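Conserved hypothetical protein (Caulobacter vibrioides, PDB 1XFJ) probably acts as a purine nucleoside phosphorylase of the YfiH/LACC1 family that also deaminates adenosine and cleaves S-methyl-5'-thioadenosine. Local coordinates at residues Gly29-Gly34 / Val52-Ala57; Gly95-Ser100 / Ala128-Gly133. All blocks are in the same frame, centred on the assembly; numbering follows the deposited sequence.

The two contacts follow one another along the chain, interaction 1 closing before interaction 2 begins. Their centres are 22 Å apart and their nearest atoms about 10 Å, so they do not touch. Interaction 1, about 18 Å from the centre of the chain, ties the loop after strand 20-25 to helix 49-62 near the periphery. Interaction 2 is fully buried, about 7 Å from that centre, and pairs strands 97-100 and 126-132 of the six-stranded mixed sheet. Both lie within the one family region of this alpha-beta-beta-alpha protein: one fixes an outer loop on a helix, the other joins neighbouring strands of a central sheet and carries a buried histidine-aspartate pair.

Interaction 1: Gly29-Gly34 / Val52-Ala57; sequences GGVSKG and VEENRA
The carboxamide of Asn55 meets the loop 29-34 through both its polar atoms, each with its partner in the plane of the amide, OD1 engaging Val31 and ND2 engaging Ser32. Asn55 OD1 accepts the backbone N-H of Val31 at 2.9 Å, with a C=O...N angle of 146°. On the nitrogen side, Asn55 ND2 donates to Ser32 OG at 2.9 Å; the hydroxyl oxygen lies exactly in the amide plane, although the N-H...O angle of 140° is distinctly bent. The same nitrogen also hydrogen-bonds to the carbonyl of Asn40, and these bonds together fix the flip of the amide. With CG anti to its own carbonyl carbon (chi1 -65°), Asn55 reaches from the side of helix 49-62 to the loop. There Val31 and Ser32 together face Ser38 in a classic beta bulge, so the helix side chain grips both residues of the bulge. Ser32 OG has a further partner in Asp47. Gly30 brings its CA to 3.1 Å from Asn55 OD1, a close approach of glycine backbone to the amide oxygen. Next to the amide, Val31 crosses Glu54 at about a right angle, its CG2 lying 3.7 Å from Glu54 CG. The chain of Glu54 bends at chi2, and its carboxylate forms a salt bridge with Arg58, which also hydrogen-bonds to the carbonyl of Gly29.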
ATOM      1  N   GLY A  29      11.505  -6.525 -12.656  1.00  3.15           N
ATOM      2  CA  GLY A  29      10.633  -6.842 -13.774  1.00  3.12           C
ATOM      3  C   GLY A  29      10.238  -5.710 -14.706  1.00  3.92           C
ATOM      4  O   GLY A  29       9.516  -5.945 -15.677  1.00  3.06           O
ATOM      5  N   GLY A  30      10.718  -4.501 -14.428  1.00  3.17           N
ATOM      6  CA  GLY A  30      10.371  -3.350 -15.249  1.00  3.96           C
ATOM      7  C   GLY A  30      11.418  -2.917 -16.260  1.00  3.06           C
ATOM      8  O   GLY A  30      12.301  -3.691 -16.622  1.00  3.02           O
ATOM      9  N   VAL A  31      11.322  -1.666 -16.708  1.00  3.25           N
ATOM     10  CA  VAL A  31      12.250  -1.137 -17.703  1.00  4.76           C
ATOM     11  C   VAL A  31      12.974   0.142 -17.286  1.00  4.58           C
ATOM     12  O   VAL A  31      13.864   0.610 -17.994  1.00  3.23           O
ATOM     13  CB  VAL A  31      11.518  -0.852 -19.035  1.00  3.78           C
ATOM     14  CG1 VAL A  31      10.860  -2.117 -19.549  1.00  4.67           C
ATOM     15  CG2 VAL A  31      10.476   0.237 -18.837  1.00  3.13           C
ATOM     16  N   SER A  32      12.597   0.707 -16.145  1.00  3.29           N
ATOM     17  CA  SER A  32      13.219   1.940 -15.679  1.00  4.25           C
ATOM     18  C   SER A  32      14.697   1.772 -15.344  1.00  3.90           C
ATOM     19  O   SER A  32      15.153   0.674 -15.015  1.00  3.06           O
ATOM     20  CB  SER A  32      12.458   2.487 -14.472  1.00  3.76           C
ATOM     21  OG  SER A  32      11.162   2.897 -14.869  1.00  3.87           O
ATOM     22  N   LYS A  33      15.434   2.876 -15.431  1.00  5.12           N
ATOM     23  CA  LYS A  33      16.871   2.875 -15.190  1.00  6.67           C
ATOM     24  C   LYS A  33      17.298   3.659 -13.956  1.00  5.77           C
ATOM     25  O   LYS A  33      16.509   4.391 -13.360  1.00  6.48           O
ATOM     26  CB  LYS A  33      17.593   3.457 -16.411  1.00  6.74           C
ATOM     27  CG  LYS A  33      17.273   2.776 -17.731  1.00 10.57           C
ATOM     28  CD  LYS A  33      17.957   1.428 -17.850  1.00 13.50           C
ATOM     29  CE  LYS A  33      17.843   0.887 -19.266  1.00 14.88           C
ATOM     30  NZ  LYS A  33      18.635  -0.359 -19.453  1.00 16.31           N
ATOM     31  N   GLY A  34      18.567   3.496 -13.591  1.00  7.62           N
ATOM     32  CA  GLY A  34      19.126   4.200 -12.452  1.00  8.04           C
ATOM     33  C   GLY A  34      18.473   3.896 -11.119  1.00  8.04           C
ATOM     34  O   GLY A  34      18.249   2.736 -10.769  1.00  7.51           O
ATOM     35  N   VAL A  52       7.579   4.634 -17.010  1.00  5.13           N
ATOM     36  CA  VAL A  52       6.592   4.455 -15.949  1.00  3.87           C
ATOM     37  C   VAL A  52       5.332   3.828 -16.534  1.00  4.50           C
ATOM     38  O   VAL A  52       4.752   2.917 -15.951  1.00  4.56           O
ATOM     39  CB  VAL A  52       6.224   5.799 -15.285  1.00  3.76           C
ATOM     40  CG1 VAL A  52       5.063   5.603 -14.322  1.00  3.06           C
ATOM     41  CG2 VAL A  52       7.438   6.364 -14.546  1.00  4.94           C
ATOM     42  N   GLU A  53       4.907   4.313 -17.695  1.00  5.47           N
ATOM     43  CA  GLU A  53       3.720   3.760 -18.331  1.00  4.45           C
ATOM     44  C   GLU A  53       3.924   2.302 -18.732  1.00  4.96           C
ATOM     45  O   GLU A  53       2.998   1.490 -18.635  1.00  3.03           O
ATOM     46  CB  GLU A  53       3.337   4.596 -19.552  1.00  7.70           C
ATOM     47  CG  GLU A  53       2.768   5.953 -19.172  1.00 10.45           C
ATOM     48  CD  GLU A  53       1.576   5.829 -18.235  1.00 15.15           C
ATOM     49  OE1 GLU A  53       0.571   5.201 -18.630  1.00 17.18           O
ATOM     50  OE2 GLU A  53       1.645   6.354 -17.103  1.00 13.14           O
ATOM     51  N   GLU A  54       5.130   1.969 -19.179  1.00  3.53           N
ATOM     52  CA  GLU A  54       5.427   0.597 -19.573  1.00  3.21           C
ATOM     53  C   GLU A  54       5.389  -0.303 -18.347  1.00  3.10           C
ATOM     54  O   GLU A  54       4.894  -1.427 -18.408  1.00  3.08           O
ATOM     55  CB  GLU A  54       6.802   0.521 -20.245  1.00  4.54           C
ATOM     56  CG  GLU A  54       7.372  -0.887 -20.423  1.00  3.04           C
ATOM     57  CD  GLU A  54       6.576  -1.757 -21.380  1.00  4.92           C
ATOM     58  OE1 GLU A  54       5.801  -1.209 -22.188  1.00  4.65           O
ATOM     59  OE2 GLU A  54       6.742  -2.998 -21.336  1.00  6.11           O
ATOM     60  N   ASN A  55       5.901   0.191 -17.225  1.00  3.39           N
ATOM     61  CA  ASN A  55       5.889  -0.607 -16.006  1.00  3.07           C
ATOM     62  C   ASN A  55       4.453  -0.866 -15.571  1.00  3.01           C
ATOM     63  O   ASN A  55       4.103  -1.984 -15.189  1.00  3.33           O
ATOM     64  CB  ASN A  55       6.671   0.092 -14.894  1.00  3.08           C
ATOM     65  CG  ASN A  55       8.144   0.220 -15.222  1.00  3.06           C
ATOM     66  OD1 ASN A  55       8.746  -0.706 -15.763  1.00  3.75           O
ATOM     67  ND2 ASN A  55       8.735   1.364 -14.890  1.00  3.27           N
ATOM     68  N   ARG A  56       3.620   0.170 -15.637  1.00  3.28           N
ATOM     69  CA  ARG A  56       2.216   0.036 -15.264  1.00  4.26           C
ATOM     70  C   ARG A  56       1.521  -0.971 -16.178  1.00  4.80           C
ATOM     71  O   ARG A  56       0.687  -1.756 -15.732  1.00  4.49           O
ATOM     72  CB  ARG A  56       1.505   1.391 -15.353  1.00  5.53           C
ATOM     73  CG  ARG A  56       1.814   2.340 -14.206  1.00  7.96           C
ATOM     74  CD  ARG A  56       1.160   3.699 -14.422  1.00 10.20           C
ATOM     75  NE  ARG A  56      -0.272   3.577 -14.676  1.00 13.62           N
ATOM     76  CZ  ARG A  56      -1.222   3.944 -13.823  1.00 13.92           C
ATOM     77  NH1 ARG A  56      -0.902   4.465 -12.646  1.00 15.88           N
ATOM     78  NH2 ARG A  56      -2.498   3.784 -14.148  1.00 15.82           N
ATOM     79  N   ALA A  57       1.872  -0.951 -17.461  1.00  4.84           N
ATOM     80  CA  ALA A  57       1.269  -1.869 -18.421  1.00  4.88           C
ATOM     81  C   ALA A  57       1.658  -3.310 -18.103  1.00  4.88           C
ATOM     82  O   ALA A  57       0.842  -4.228 -18.222  1.00  5.18           O
ATOM     83  CB  ALA A  57       1.703  -1.505 -19.832  1.00  6.17           C
TER

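Interaction 2: Gly95-Ser100 / Ala128-Gly133; sequences GDAVVS and AAAHAG
Asp96 and His131 are joined twice, through side chains and through backbone. His131 ND1 donates to Asp96 OD1 at 2.8 Å along a nearly straight N-H...O line (170°), and Asp96 OD1 accepts through its anti lone pair. The oxygen lies close to the ring plane, and carboxylate and imidazole are nearly coplanar, 21° apart. His131 CG stands anti to the backbone N (chi1 169°), which lays the ring alongside the aspartate. In the backbone, His131 N donates to Asp96 O at 2.7 Å. The antiparallel ladder continues with the hydrogen-bonded pair Val98 and Ala129, linked by Val98 N to Ala129 O at 2.8 Å and Ala129 N to Val98 O at 2.9 Å. Val99 CG2 packs 3.7 Å from Ala128 CB in a non-hydrogen-bonded pair, and both side chains touch helix 141-151. Val98 and Ala129 turn to the other face, against Cys107 of the five-stranded sheet, in keeping with alpha-beta-beta-alpha layering. The His131 ring packs edge-to-face with His77 and touches Cys114. Asp96 OD2 is held by Ser78 OG and Ile76 N, while OD1 also accepts from His77 N. This buried carboxylate, gripped at both oxygens, holds the ring in its rotation and is consistent with ND1 being the donor.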
ATOM      1  N   GLY A  95      -6.744  10.873  -3.689  1.00  8.14           N
ATOM      2  CA  GLY A  95      -7.223   9.876  -2.748  1.00  7.28           C
ATOM      3  C   GLY A  95      -6.117   8.937  -2.314  1.00  7.62           C
ATOM      4  O   GLY A  95      -5.010   8.985  -2.851  1.00  6.03           O
ATOM      5  N   ASP A  96      -6.408   8.075  -1.346  1.00  5.62           N
ATOM      6  CA  ASP A  96      -5.399   7.148  -0.866  1.00  6.88           C
ATOM      7  C   ASP A  96      -5.913   5.729  -0.680  1.00  6.97           C
ATOM      8  O   ASP A  96      -5.334   4.932   0.060  1.00  4.77           O
ATOM      9  CB  ASP A  96      -4.783   7.691   0.420  1.00  5.61           C
ATOM     10  CG  ASP A  96      -3.890   8.885   0.158  1.00  7.33           C
ATOM     11  OD1 ASP A  96      -2.668   8.687  -0.020  1.00  3.14           O
ATOM     12  OD2 ASP A  96      -4.417  10.018   0.103  1.00  5.00           O
ATOM     13  N   ALA A  97      -7.005   5.423  -1.372  1.00  5.87           N
ATOM     14  CA  ALA A  97      -7.596   4.092  -1.338  1.00  5.69           C
ATOM     15  C   ALA A  97      -8.504   3.944  -2.551  1.00  4.72           C
ATOM     16  O   ALA A  97      -9.220   4.876  -2.914  1.00  5.07           O
ATOM     17  CB  ALA A  97      -8.391   3.890  -0.052  1.00  6.71           C
ATOM     18  N   VAL A  98      -8.456   2.776  -3.183  1.00  3.88           N
ATOM     19  CA  VAL A  98      -9.288   2.505  -4.349  1.00  4.81           C
ATOM     20  C   VAL A  98     -10.151   1.289  -4.033  1.00  4.97           C
ATOM     21  O   VAL A  98      -9.636   0.214  -3.729  1.00  4.39           O
ATOM     22  CB  VAL A  98      -8.424   2.235  -5.600  1.00  3.51           C
ATOM     23  CG1 VAL A  98      -9.318   1.986  -6.811  1.00  6.39           C
ATOM     24  CG2 VAL A  98      -7.511   3.427  -5.861  1.00  6.05           C
ATOM     25  N   VAL A  99     -11.467   1.475  -4.097  1.00  4.05           N
ATOM     26  CA  VAL A  99     -12.420   0.415  -3.782  1.00  5.31           C
ATOM     27  C   VAL A  99     -13.273   0.057  -4.992  1.00  4.03           C
ATOM     28  O   VAL A  99     -13.639   0.928  -5.770  1.00  3.96           O
ATOM     29  CB  VAL A  99     -13.353   0.870  -2.638  1.00  5.31           C
ATOM     30  CG1 VAL A  99     -14.307  -0.241  -2.259  1.00  7.04           C
ATOM     31  CG2 VAL A  99     -12.521   1.305  -1.439  1.00  7.20           C
ATOM     32  N   SER A 100     -13.603  -1.222  -5.142  1.00  5.95           N
ATOM     33  CA  SER A 100     -14.417  -1.634  -6.278  1.00  6.29           C
ATOM     34  C   SER A 100     -15.170  -2.941  -6.082  1.00  7.63           C
ATOM     35  O   SER A 100     -14.742  -3.821  -5.335  1.00  6.14           O
ATOM     36  CB  SER A 100     -13.544  -1.743  -7.533  1.00  7.80           C
ATOM     37  OG  SER A 100     -14.327  -2.084  -8.670  1.00  7.78           O
ATOM     38  N   ALA A 128     -10.350  -3.767  -2.322  1.00  4.67           N
ATOM     39  CA  ALA A 128      -9.819  -2.422  -2.126  1.00  3.85           C
ATOM     40  C   ALA A 128      -8.320  -2.440  -1.863  1.00  4.00           C
ATOM     41  O   ALA A 128      -7.782  -3.403  -1.319  1.00  3.24           O
ATOM     42  CB  ALA A 128     -10.539  -1.739  -0.963  1.00  5.56           C
ATOM     43  N   ALA A 129      -7.655  -1.366  -2.275  1.00  3.18           N
ATOM     44  CA  ALA A 129      -6.223  -1.197  -2.058  1.00  4.57           C
ATOM     45  C   ALA A 129      -6.082   0.148  -1.353  1.00  5.17           C
ATOM     46  O   ALA A 129      -6.635   1.149  -1.809  1.00  5.82           O
ATOM     47  CB  ALA A 129      -5.481  -1.179  -3.386  1.00  4.75           C
ATOM     48  N   ALA A 130      -5.362   0.172  -0.235  1.00  5.60           N
ATOM     49  CA  ALA A 130      -5.185   1.411   0.510  1.00  4.11           C
ATOM     50  C   ALA A 130      -3.718   1.766   0.718  1.00  5.63           C
ATOM     51  O   ALA A 130      -2.860   0.891   0.836  1.00  4.14           O
ATOM     52  CB  ALA A 130      -5.892   1.311   1.861  1.00  5.32           C
ATOM     53  N   HIS A 131      -3.445   3.067   0.754  1.00  4.75           N
ATOM     54  CA  HIS A 131      -2.100   3.591   0.957  1.00  4.99           C
ATOM     55  C   HIS A 131      -2.054   4.113   2.387  1.00  5.51           C
ATOM     56  O   HIS A 131      -2.640   5.155   2.686  1.00  3.09           O
ATOM     57  CB  HIS A 131      -1.841   4.732  -0.031  1.00  5.97           C
ATOM     58  CG  HIS A 131      -0.593   5.508   0.250  1.00  5.88           C
ATOM     59  ND1 HIS A 131      -0.586   6.881   0.378  1.00  6.20           N
ATOM     60  CD2 HIS A 131       0.691   5.110   0.410  1.00  7.57           C
ATOM     61  CE1 HIS A 131       0.648   7.294   0.604  1.00  8.69           C
ATOM     62  NE2 HIS A 131       1.443   6.240   0.628  1.00  7.70           N
ATOM     63  N   ALA A 132      -1.374   3.385   3.271  1.00  3.05           N
ATOM     64  CA  ALA A 132      -1.298   3.790   4.668  1.00  3.06           C
ATOM     65  C   ALA A 132       0.078   4.202   5.167  1.00  3.40           C
ATOM     66  O   ALA A 132       0.819   3.385   5.718  1.00  3.00           O
ATOM     67  CB  ALA A 132      -1.851   2.683   5.567  1.00  3.16           C
ATOM     68  N   GLY A 133       0.418   5.469   4.965  1.00  3.30           N
ATOM     69  CA  GLY A 133       1.673   5.977   5.479  1.00  4.42           C
ATOM     70  C   GLY A 133       1.365   6.270   6.937  1.00  4.61           C
ATOM     71  O   GLY A 133       0.269   5.955   7.397  1.00  5.67           O
TER